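Side-chain contacts in probable glutathione S-transferase 5 (Caenorhabditis elegans, PDB 1ZL9), which conjugates reduced glutathione to a wide range of exogenous and endogenous hydrophobic electrophiles, and may help detoxify reactive oxygen species produced during bacterial infection: residues A[47-50]-A[54-57]; A[148-151]-A[157-160]; A[161-166]-A[187-192]; A[167-170]-A[175-178]. All blocks are in the same frame, centred on the assembly; numbering follows the deposited sequence.

Contact 1 belongs to the thioredoxin-like N-terminal domain, whereas contacts 2, 3 and 4 follow one another along helix 157-171 of the all-helical C-terminal domain, across the chain's centre from it. The centres of contacts 1 and 2 are 26 Å apart. Contact 1 lies nearest the substrate: P54 touches bound glutathione, and the side chain of A48 is about 7 Å from it. In contact 2 the side chain of I158 stays about 12 Å from the ligand. Contacts 2 and 3, with centres 9 Å apart, meet directly through F149 on K188 and D159 on I189. Contact 4 joins contact 3 where A167 packs on Q190; their centres lie 12 Å apart.

Contact 1: A[47-50]-A[54-57]; sequences AAPF and PFLE
A47, A48 and P49 gather around F55, the first residue of strand 55-58, and the contact is entirely apolar: no hydrogen bond links 47-50 to 54-57. A48 makes the closest approach, its CB lying 3.8 Å from CD2 of F55 and nearly as close to CE2, so the methyl sits against one side of the ring rather than at its far end. A47 meets that far end, with its CB 4.2 Å from CZ of F55. P49 touches the root of the side chain instead, its CD standing 4.1 Å from CB of F55, and the two side chains cross at about a right angle. All three approach the ring obliquely. F55 reaches them because its CG stands between the backbone N and the carbonyl carbon (chi1 69°), which swings the phenyl group from the strand to the loop.

Through its backbone F55 pairs with T7 of the neighbouring strand 4-9, while P49 also packs on K62 and A64 of strand 61-64. The F50 ring is buried in the dimer interface, where it meets the ring of F137 of the second subunit.

P54 follows a cis peptide bond and touches bound glutathione. A cis-proline just before the third strand of the sheet is a hallmark of the thioredoxin-like fold, and here the loop packed on F55 leads into the glutathione-binding site of the GST N-terminal domain.

Contact 2: A[148-151]-A[157-160]; sequences GFLV and WIDL
L150 and F149 meet D159 where the loop after helix 119-145 folds back on the first turn of helix 157-171, in the helical C-terminal domain of the GST fold. The polar part centres on the D159 carboxylate. Its OD2 accepts from the backbone N of T156, the N-cap residue three positions earlier, which is the side-chain-to-backbone bond of a capping box. D159 OD1 accepts a hydrogen bond from the backbone N of L150 at 2.9 Å, with an N-H...O angle of 158°, although the exact place of OD1 is less certain. A water lies 2.6 Å from D159 OD2 and accepts from V151 N at 2.9 Å, and probably bridges the two. The carboxylate thus ties the start of its own helix to two successive backbone N-H groups of the loop, one directly and the other probably through water.

The apolar part lies beside this link. L150 slides past D159 in the opposite direction and carries its CD1 onward to I158, 4.3 Å from CG2. L150 also packs on L93 of helix 84-112 and H185 of helix 180-191, which makes it a wedge among three helices. I158 also reaches helix 84-112, through A94.

The side chains of F149 and D159 cross at about a right angle, their ring and carboxylate planes 60° apart. F149 CG is anti to the carbonyl carbon (chi1 -61°), which brings one ring edge beside the acid while the ring also packs on K188 and I189. At that edge, near the ring plane, CD2 of F149 is 3.5 Å from OD2 of D159.

Contact 3: A[161-166]-A[187-192]; sequences AIAQHS and EKIQAI
A163 and I189 form the centre of a helix-helix crossing in the all-alpha C-terminal domain of the GST fold, where helix 157-171 passes helix 180-191. The axes of the two short segments approach to 9.0 Å, at a signed crossing angle of -110°. The small alanine side chain at the crossing permits the CA atoms of A163 and I189 to come within 6.3 Å of each other.

Along 187-192, I189 is the first residue to touch. Its CB lies 3.6 Å from CB of A163, and the CG2 branch follows at 3.8 Å from the same methyl, so the isoleucine meets the alanine with the base of its side chain. CG1 is anti to the carbonyl carbon (chi1 -63°), and the branch it begins leads away from 161-166 toward D159 and F149. This extends the packing to the preceding turn of helix 157-171 and to the loop before it.

Q190 comes next and also touches A163, with CG 4.2 Å from the alanine CB. Its chain bends at chi2 and runs over to Q164, also packing on A167 one turn further along. The two glutamine side chains cross at about a right angle. Their amide planes stand 63° apart, and Q190 OE1 lies 3.6 Å from CA of Q164.

Contact 4: A[167-170]-A[175-178]; sequences ADLI and DFSK
I170, near the end of helix 157-171, lies over one face of the ring of F176, which sits in the loop leading to helix 180-191 within the helical GST C-terminal domain. Its CG1 stands 3.8 Å from the ring centroid and 19° off the normal, a CH-pi contact, with the offset toward the rim on the CD1 side: CD1 of F176 is 3.6 Å from CG1 of I170. The outer methyl of I170 continues across the same ring, its CD1 4.0 Å from CD2 of F176. With CG1 anti to the carbonyl carbon (chi1 -66°), this branch extends over the aromatic surface, and the two side chains cross at about a right angle.

L169 takes the edge. Its CB is 3.9 Å from CE1 of F176, near the ring plane, and its CD1 lies almost as close to that atom. The phenylalanine is therefore held by neighbouring residues of one helical turn, one over its face and one at its rim. Beyond these segments the ring stacks edge-to-face with F131, meets Y135 and touches L182, closing the turn against helices 119-145 and 180-191.

The backbone that presents F176 is shaped by an Asx turn. D175 OD1 takes S177 OG with its syn lone pair, at 2.7 Å, and S177 N at 2.9 Å from above the carboxylate plane.

Contact 1: A[47-50]-A[54-57]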
loop_
_atom_site.group_PDB
_atom_site.type_symbol
_atom_site.label_atom_id
_atom_site.label_comp_id
_atom_site.label_asym_id
_atom_site.label_seq_id
_atom_site.Cartn_x
_atom_site.Cartn_y
_atom_site.Cartn_z
ATOM N N ALA A 47 11.840 12.824 13.811
ATOM C CA ALA A 47 10.467 13.306 13.856
ATOM C C ALA A 47 9.635 12.231 13.121
ATOM O O ALA A 47 8.764 11.614 13.708
ATOM C CB ALA A 47 10.311 14.703 13.241
ATOM N N ALA A 48 9.983 11.922 11.885
ATOM C CA ALA A 48 9.125 11.072 11.071
ATOM C C ALA A 48 9.207 9.606 11.517
ATOM O O ALA A 48 10.301 9.080 11.656
ATOM C CB ALA A 48 9.520 11.235 9.603
ATOM N N PRO A 49 8.076 8.944 11.724
ATOM C CA PRO A 49 8.067 7.531 12.126
ATOM C C PRO A 49 9.003 6.612 11.344
ATOM O O PRO A 49 9.669 5.754 11.938
ATOM C CB PRO A 49 6.604 7.122 11.908
ATOM C CG PRO A 49 5.859 8.378 12.252
ATOM C CD PRO A 49 6.698 9.479 11.647
ATOM N N PHE A 50 9.053 6.791 10.036
ATOM C CA PHE A 50 9.961 6.028 9.208
ATOM C C PHE A 50 10.995 6.861 8.515
ATOM O O PHE A 50 11.530 6.461 7.469
ATOM C CB PHE A 50 9.197 5.198 8.181
ATOM C CG PHE A 50 8.108 4.392 8.777
ATOM C CD1 PHE A 50 6.805 4.494 8.273
ATOM C CD2 PHE A 50 8.349 3.552 9.860
ATOM C CE1 PHE A 50 5.772 3.742 8.795
ATOM C CE2 PHE A 50 7.280 2.755 10.417
ATOM C CZ PHE A 50 5.986 2.892 9.898
ATOM N N PRO A 54 5.306 12.025 3.484
ATOM C CA PRO A 54 4.604 12.793 4.527
ATOM C C PRO A 54 4.371 12.099 5.854
ATOM O O PRO A 54 4.494 10.872 5.965
ATOM C CB PRO A 54 3.229 13.041 3.863
ATOM C CG PRO A 54 3.021 11.794 3.042
ATOM C CD PRO A 54 4.359 11.462 2.507
ATOM N N PHE A 55 4.083 12.889 6.882
ATOM C CA PHE A 55 3.450 12.366 8.073
ATOM C C PHE A 55 2.456 13.377 8.576
ATOM O O PHE A 55 2.551 14.567 8.271
ATOM C CB PHE A 55 4.451 11.896 9.155
ATOM C CG PHE A 55 5.219 13.002 9.813
ATOM C CD1 PHE A 55 4.699 13.680 10.903
ATOM C CD2 PHE A 55 6.446 13.366 9.334
ATOM C CE1 PHE A 55 5.452 14.718 11.527
ATOM C CE2 PHE A 55 7.206 14.343 9.943
ATOM C CZ PHE A 55 6.721 15.019 11.054
ATOM N N LEU A 56 1.434 12.865 9.250
ATOM C CA LEU A 56 0.339 13.664 9.739
ATOM C C LEU A 56 0.400 13.606 11.256
ATOM O O LEU A 56 0.642 12.552 11.819
ATOM C CB LEU A 56 -0.988 13.085 9.289
ATOM C CG LEU A 56 -2.246 13.688 9.868
ATOM C CD1 LEU A 56 -2.495 15.007 9.161
ATOM C CD2 LEU A 56 -3.468 12.780 9.751
ATOM N N GLU A 57 0.204 14.738 11.885
ATOM C CA GLU A 57 0.003 14.772 13.348
ATOM C C GLU A 57 -1.458 15.042 13.717
ATOM O O GLU A 57 -2.084 15.974 13.178
ATOM C CB GLU A 57 0.907 15.829 13.936
ATOM C CG GLU A 57 2.340 15.408 14.073
ATOM C CD GLU A 57 3.245 16.633 14.357
ATOM O OE1 GLU A 57 3.656 17.385 13.437
ATOM O OE2 GLU A 57 3.518 16.870 15.527
#

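Contact 2: A[148-151]-A[157-160]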
loop_
_atom_site.group_PDB
_atom_site.type_symbol
_atom_site.label_atom_id
_atom_site.label_comp_id
_atom_site.label_asym_id
_atom_site.label_seq_id
_atom_site.Cartn_x
_atom_site.Cartn_y
_atom_site.Cartn_z
ATOM N N GLY A 148 -19.052 8.089 -13.607
ATOM C CA GLY A 148 -18.039 9.116 -13.794
ATOM C C GLY A 148 -16.988 9.139 -12.651
ATOM O O GLY A 148 -15.964 9.829 -12.766
ATOM N N PHE A 149 -17.226 8.385 -11.584
ATOM C CA PHE A 149 -16.258 8.254 -10.515
ATOM C C PHE A 149 -15.672 6.870 -10.637
ATOM O O PHE A 149 -16.269 5.954 -11.223
ATOM C CB PHE A 149 -16.913 8.413 -9.126
ATOM C CG PHE A 149 -17.563 9.746 -8.916
ATOM C CD1 PHE A 149 -18.936 9.906 -9.125
ATOM C CD2 PHE A 149 -16.832 10.850 -8.459
ATOM C CE1 PHE A 149 -19.557 11.139 -8.907
ATOM C CE2 PHE A 149 -17.478 12.135 -8.240
ATOM C CZ PHE A 149 -18.825 12.264 -8.486
ATOM N N LEU A 150 -14.538 6.679 -10.017
ATOM C CA LEU A 150 -13.787 5.421 -10.172
ATOM C C LEU A 150 -14.394 4.271 -9.396
ATOM O O LEU A 150 -14.464 3.175 -9.910
ATOM C CB LEU A 150 -12.369 5.598 -9.745
ATOM C CG LEU A 150 -11.505 6.359 -10.740
ATOM C CD1 LEU A 150 -10.231 6.795 -10.041
ATOM C CD2 LEU A 150 -11.108 5.498 -11.936
ATOM N N VAL A 151 -14.873 4.554 -8.177
ATOM C CA VAL A 151 -15.572 3.580 -7.361
ATOM C C VAL A 151 -16.928 4.077 -6.903
ATOM O O VAL A 151 -17.065 5.059 -6.141
ATOM C CB VAL A 151 -14.748 3.195 -6.131
ATOM C CG1 VAL A 151 -15.503 2.224 -5.273
ATOM C CG2 VAL A 151 -13.465 2.589 -6.607
ATOM N N TRP A 157 -11.403 9.311 -2.321
ATOM C CA TRP A 157 -10.051 9.909 -2.381
ATOM C C TRP A 157 -9.211 9.411 -3.562
ATOM O O TRP A 157 -8.311 10.116 -4.021
ATOM C CB TRP A 157 -9.341 9.722 -1.046
ATOM C CG TRP A 157 -8.880 8.365 -0.675
ATOM C CD1 TRP A 157 -9.512 7.468 0.079
ATOM C CD2 TRP A 157 -7.585 7.793 -0.977
ATOM N NE1 TRP A 157 -8.740 6.331 0.231
ATOM C CE2 TRP A 157 -7.544 6.512 -0.407
ATOM C CE3 TRP A 157 -6.476 8.242 -1.688
ATOM C CZ2 TRP A 157 -6.397 5.706 -0.428
ATOM C CZ3 TRP A 157 -5.385 7.437 -1.773
ATOM C CH2 TRP A 157 -5.328 6.181 -1.116
ATOM N N ILE A 158 -9.501 8.221 -4.088
ATOM C CA ILE A 158 -8.726 7.751 -5.223
ATOM C C ILE A 158 -9.089 8.574 -6.448
ATOM O O ILE A 158 -8.236 8.783 -7.291
ATOM C CB ILE A 158 -8.818 6.193 -5.411
ATOM C CG1 ILE A 158 -7.746 5.698 -6.410
ATOM C CG2 ILE A 158 -10.232 5.738 -5.880
ATOM C CD1 ILE A 158 -6.303 5.890 -6.007
ATOM N N ASP A 159 -10.327 9.087 -6.531
ATOM C CA ASP A 159 -10.675 10.060 -7.583
ATOM C C ASP A 159 -9.761 11.304 -7.496
ATOM O O ASP A 159 -9.303 11.827 -8.499
ATOM C CB ASP A 159 -12.086 10.528 -7.439
ATOM C CG ASP A 159 -13.111 9.475 -7.784
ATOM O OD1 ASP A 159 -13.070 8.863 -8.905
ATOM O OD2 ASP A 159 -14.050 9.287 -6.988
ATOM N N LEU A 160 -9.572 11.806 -6.275
ATOM C CA LEU A 160 -8.746 12.985 -6.080
ATOM C C LEU A 160 -7.321 12.721 -6.531
ATOM O O LEU A 160 -6.724 13.577 -7.213
ATOM C CB LEU A 160 -8.738 13.459 -4.597
ATOM C CG LEU A 160 -10.104 13.947 -4.124
ATOM C CD1 LEU A 160 -10.141 14.125 -2.626
ATOM C CD2 LEU A 160 -10.571 15.241 -4.691
HETATM O O HOH W 1 -14.917 6.868 -6.416
#

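Contact 3: A[161-166]-A[187-192]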
loop_
_atom_site.group_PDB
_atom_site.type_symbol
_atom_site.label_atom_id
_atom_site.label_comp_id
_atom_site.label_asym_id
_atom_site.label_seq_id
_atom_site.Cartn_x
_atom_site.Cartn_y
_atom_site.Cartn_z
ATOM N N ALA A 161 -6.776 11.593 -6.114
ATOM C CA ALA A 161 -5.384 11.258 -6.435
ATOM C C ALA A 161 -5.205 11.046 -7.945
ATOM O O ALA A 161 -4.261 11.597 -8.564
ATOM C CB ALA A 161 -4.847 10.046 -5.619
ATOM N N ILE A 162 -6.123 10.317 -8.556
ATOM C CA ILE A 162 -5.954 10.009 -9.962
ATOM C C ILE A 162 -6.193 11.259 -10.814
ATOM O O ILE A 162 -5.490 11.516 -11.768
ATOM C CB ILE A 162 -6.922 8.846 -10.365
ATOM C CG1 ILE A 162 -6.505 7.494 -9.695
ATOM C CG2 ILE A 162 -7.012 8.708 -11.830
ATOM C CD1 ILE A 162 -5.083 7.051 -9.962
ATOM N N ALA A 163 -7.233 12.027 -10.508
ATOM C CA ALA A 163 -7.449 13.282 -11.216
ATOM C C ALA A 163 -6.285 14.229 -11.133
ATOM O O ALA A 163 -5.931 14.860 -12.116
ATOM C CB ALA A 163 -8.701 14.015 -10.739
ATOM N N GLN A 164 -5.623 14.281 -9.993
ATOM C CA GLN A 164 -4.486 15.194 -9.852
ATOM C C GLN A 164 -3.264 14.690 -10.685
ATOM O O GLN A 164 -2.556 15.466 -11.326
ATOM C CB GLN A 164 -4.095 15.297 -8.377
ATOM C CG GLN A 164 -2.967 16.335 -8.147
ATOM C CD GLN A 164 -3.249 17.713 -8.729
ATOM O OE1 GLN A 164 -2.583 18.172 -9.698
ATOM N NE2 GLN A 164 -4.242 18.365 -8.188
ATOM N N HIS A 165 -3.081 13.390 -10.716
ATOM C CA HIS A 165 -2.000 12.773 -11.555
ATOM C C HIS A 165 -2.270 13.040 -13.052
ATOM O O HIS A 165 -1.428 13.545 -13.780
ATOM C CB HIS A 165 -1.864 11.265 -11.265
ATOM C CG HIS A 165 -0.733 10.608 -12.019
ATOM N ND1 HIS A 165 -0.496 10.848 -13.339
ATOM C CD2 HIS A 165 0.252 9.774 -11.638
ATOM C CE1 HIS A 165 0.542 10.143 -13.755
ATOM N NE2 HIS A 165 1.016 9.492 -12.749
ATOM N N SER A 166 -3.509 12.781 -13.485
ATOM C CA SER A 166 -3.919 13.052 -14.833
ATOM C C SER A 166 -3.763 14.529 -15.230
ATOM O O SER A 166 -3.312 14.784 -16.308
ATOM C CB SER A 166 -5.343 12.600 -15.098
ATOM O OG SER A 166 -5.503 11.209 -14.934
ATOM N N GLU A 187 -11.138 16.462 -15.455
ATOM C CA GLU A 187 -11.907 17.698 -15.567
ATOM C C GLU A 187 -13.074 17.727 -14.616
ATOM O O GLU A 187 -13.342 18.790 -14.017
ATOM C CB GLU A 187 -12.382 17.928 -17.016
ATOM C CG GLU A 187 -11.164 18.133 -17.907
ATOM C CD GLU A 187 -11.489 18.018 -19.415
ATOM O OE1 GLU A 187 -10.643 18.457 -20.226
ATOM O OE2 GLU A 187 -12.561 17.484 -19.779
ATOM N N LYS A 188 -13.822 16.608 -14.500
ATOM C CA LYS A 188 -14.949 16.514 -13.571
ATOM C C LYS A 188 -14.522 16.696 -12.063
ATOM O O LYS A 188 -15.151 17.431 -11.277
ATOM C CB LYS A 188 -15.610 15.116 -13.722
ATOM C CG LYS A 188 -16.745 14.777 -12.736
ATOM C CD LYS A 188 -17.230 13.318 -12.917
ATOM C CE LYS A 188 -18.317 12.952 -11.969
ATOM N NZ LYS A 188 -19.444 13.948 -11.952
ATOM N N ILE A 189 -13.498 15.964 -11.640
ATOM C CA ILE A 189 -13.116 15.967 -10.233
ATOM C C ILE A 189 -12.500 17.354 -9.890
ATOM O O ILE A 189 -12.773 17.938 -8.848
ATOM C CB ILE A 189 -12.098 14.838 -9.960
ATOM C CG1 ILE A 189 -12.673 13.458 -10.214
ATOM C CG2 ILE A 189 -11.587 14.941 -8.499
ATOM C CD1 ILE A 189 -13.956 13.121 -9.509
ATOM N N GLN A 190 -11.700 17.898 -10.809
ATOM C CA GLN A 190 -11.040 19.192 -10.595
ATOM C C GLN A 190 -11.934 20.449 -10.669
ATOM O O GLN A 190 -11.538 21.533 -10.212
ATOM C CB GLN A 190 -9.785 19.311 -11.452
ATOM C CG GLN A 190 -8.784 18.153 -11.165
ATOM C CD GLN A 190 -7.398 18.557 -10.730
ATOM O OE1 GLN A 190 -6.823 17.981 -9.765
ATOM N NE2 GLN A 190 -6.803 19.454 -11.473
ATOM N N ALA A 191 -13.130 20.266 -11.229
ATOM C CA ALA A 191 -14.207 21.269 -11.190
ATOM C C ALA A 191 -15.051 21.241 -9.892
ATOM O O ALA A 191 -15.768 22.169 -9.634
ATOM C CB ALA A 191 -15.170 21.108 -12.438
ATOM N N ILE A 192 -14.955 20.207 -9.051
ATOM C CA ILE A 192 -15.662 20.251 -7.777
ATOM C C ILE A 192 -15.275 21.540 -7.070
ATOM O O ILE A 192 -14.086 21.830 -6.976
ATOM C CB ILE A 192 -15.356 18.971 -6.918
ATOM C CG1 ILE A 192 -15.906 17.754 -7.635
ATOM C CG2 ILE A 192 -15.911 19.157 -5.493
ATOM C CD1 ILE A 192 -15.469 16.418 -7.062
#

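Contact 4: A[167-170]-A[175-178]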
loop_
_atom_site.group_PDB
_atom_site.type_symbol
_atom_site.label_atom_id
_atom_site.label_comp_id
_atom_site.label_asym_id
_atom_site.label_seq_id
_atom_site.Cartn_x
_atom_site.Cartn_y
_atom_site.Cartn_z
ATOM N N ALA A 167 -4.215 15.455 -14.382
ATOM C CA ALA A 167 -4.146 16.886 -14.625
ATOM C C ALA A 167 -2.674 17.303 -14.763
ATOM O O ALA A 167 -2.316 18.024 -15.722
ATOM C CB ALA A 167 -4.865 17.681 -13.522
ATOM N N ASP A 168 -1.823 16.768 -13.890
ATOM C CA ASP A 168 -0.384 17.050 -14.020
ATOM C C ASP A 168 0.221 16.550 -15.344
ATOM O O ASP A 168 0.942 17.279 -16.029
ATOM C CB ASP A 168 0.355 16.477 -12.826
ATOM C CG ASP A 168 0.110 17.279 -11.553
ATOM O OD1 ASP A 168 -0.591 18.307 -11.628
ATOM O OD2 ASP A 168 0.558 16.994 -10.433
ATOM N N LEU A 169 -0.081 15.321 -15.744
ATOM C CA LEU A 169 0.486 14.736 -16.957
ATOM C C LEU A 169 -0.015 15.532 -18.133
ATOM O O LEU A 169 0.794 15.885 -19.002
ATOM C CB LEU A 169 0.016 13.298 -17.129
ATOM C CG LEU A 169 0.650 12.284 -16.218
ATOM C CD1 LEU A 169 0.083 10.936 -16.557
ATOM C CD2 LEU A 169 2.202 12.308 -16.261
ATOM N N ILE A 170 -1.315 15.870 -18.149
ATOM C CA ILE A 170 -1.857 16.682 -19.261
ATOM C C ILE A 170 -1.229 18.089 -19.328
ATOM O O ILE A 170 -0.843 18.574 -20.416
ATOM C CB ILE A 170 -3.424 16.766 -19.179
ATOM C CG1 ILE A 170 -4.031 15.360 -19.427
ATOM C CG2 ILE A 170 -3.973 17.855 -20.149
ATOM C CD1 ILE A 170 -5.427 15.234 -18.991
ATOM N N ASP A 175 0.029 13.011 -23.620
ATOM C CA ASP A 175 -0.967 12.692 -24.669
ATOM C C ASP A 175 -1.930 11.700 -24.105
ATOM O O ASP A 175 -1.526 10.598 -23.746
ATOM C CB ASP A 175 -0.276 12.041 -25.866
ATOM C CG ASP A 175 -1.260 11.614 -26.960
ATOM O OD1 ASP A 175 -2.432 12.104 -26.976
ATOM O OD2 ASP A 175 -0.907 10.782 -27.841
ATOM N N PHE A 176 -3.168 12.137 -23.945
ATOM C CA PHE A 176 -4.274 11.335 -23.490
ATOM C C PHE A 176 -5.189 10.821 -24.585
ATOM O O PHE A 176 -6.304 10.399 -24.312
ATOM C CB PHE A 176 -5.086 12.106 -22.429
ATOM C CG PHE A 176 -4.608 11.837 -21.026
ATOM C CD1 PHE A 176 -3.287 12.085 -20.700
ATOM C CD2 PHE A 176 -5.420 11.354 -20.075
ATOM C CE1 PHE A 176 -2.809 11.845 -19.382
ATOM C CE2 PHE A 176 -4.932 11.122 -18.786
ATOM C CZ PHE A 176 -3.628 11.353 -18.490
ATOM N N SER A 177 -4.666 10.748 -25.809
ATOM C CA SER A 177 -5.414 10.195 -26.930
ATOM C C SER A 177 -6.004 8.823 -26.662
ATOM O O SER A 177 -7.124 8.540 -27.051
ATOM C CB SER A 177 -4.533 10.120 -28.168
ATOM O OG SER A 177 -4.392 11.430 -28.686
ATOM N N LYS A 178 -5.281 7.957 -25.983
ATOM C CA LYS A 178 -5.768 6.618 -25.721
ATOM C C LYS A 178 -6.751 6.563 -24.561
ATOM O O LYS A 178 -7.420 5.550 -24.344
ATOM C CB LYS A 178 -4.600 5.715 -25.379
ATOM C CG LYS A 178 -3.695 5.476 -26.522
ATOM C CD LYS A 178 -2.800 4.248 -26.281
ATOM C CE LYS A 178 -1.701 4.136 -27.399
ATOM N NZ LYS A 178 -1.320 2.698 -27.444
#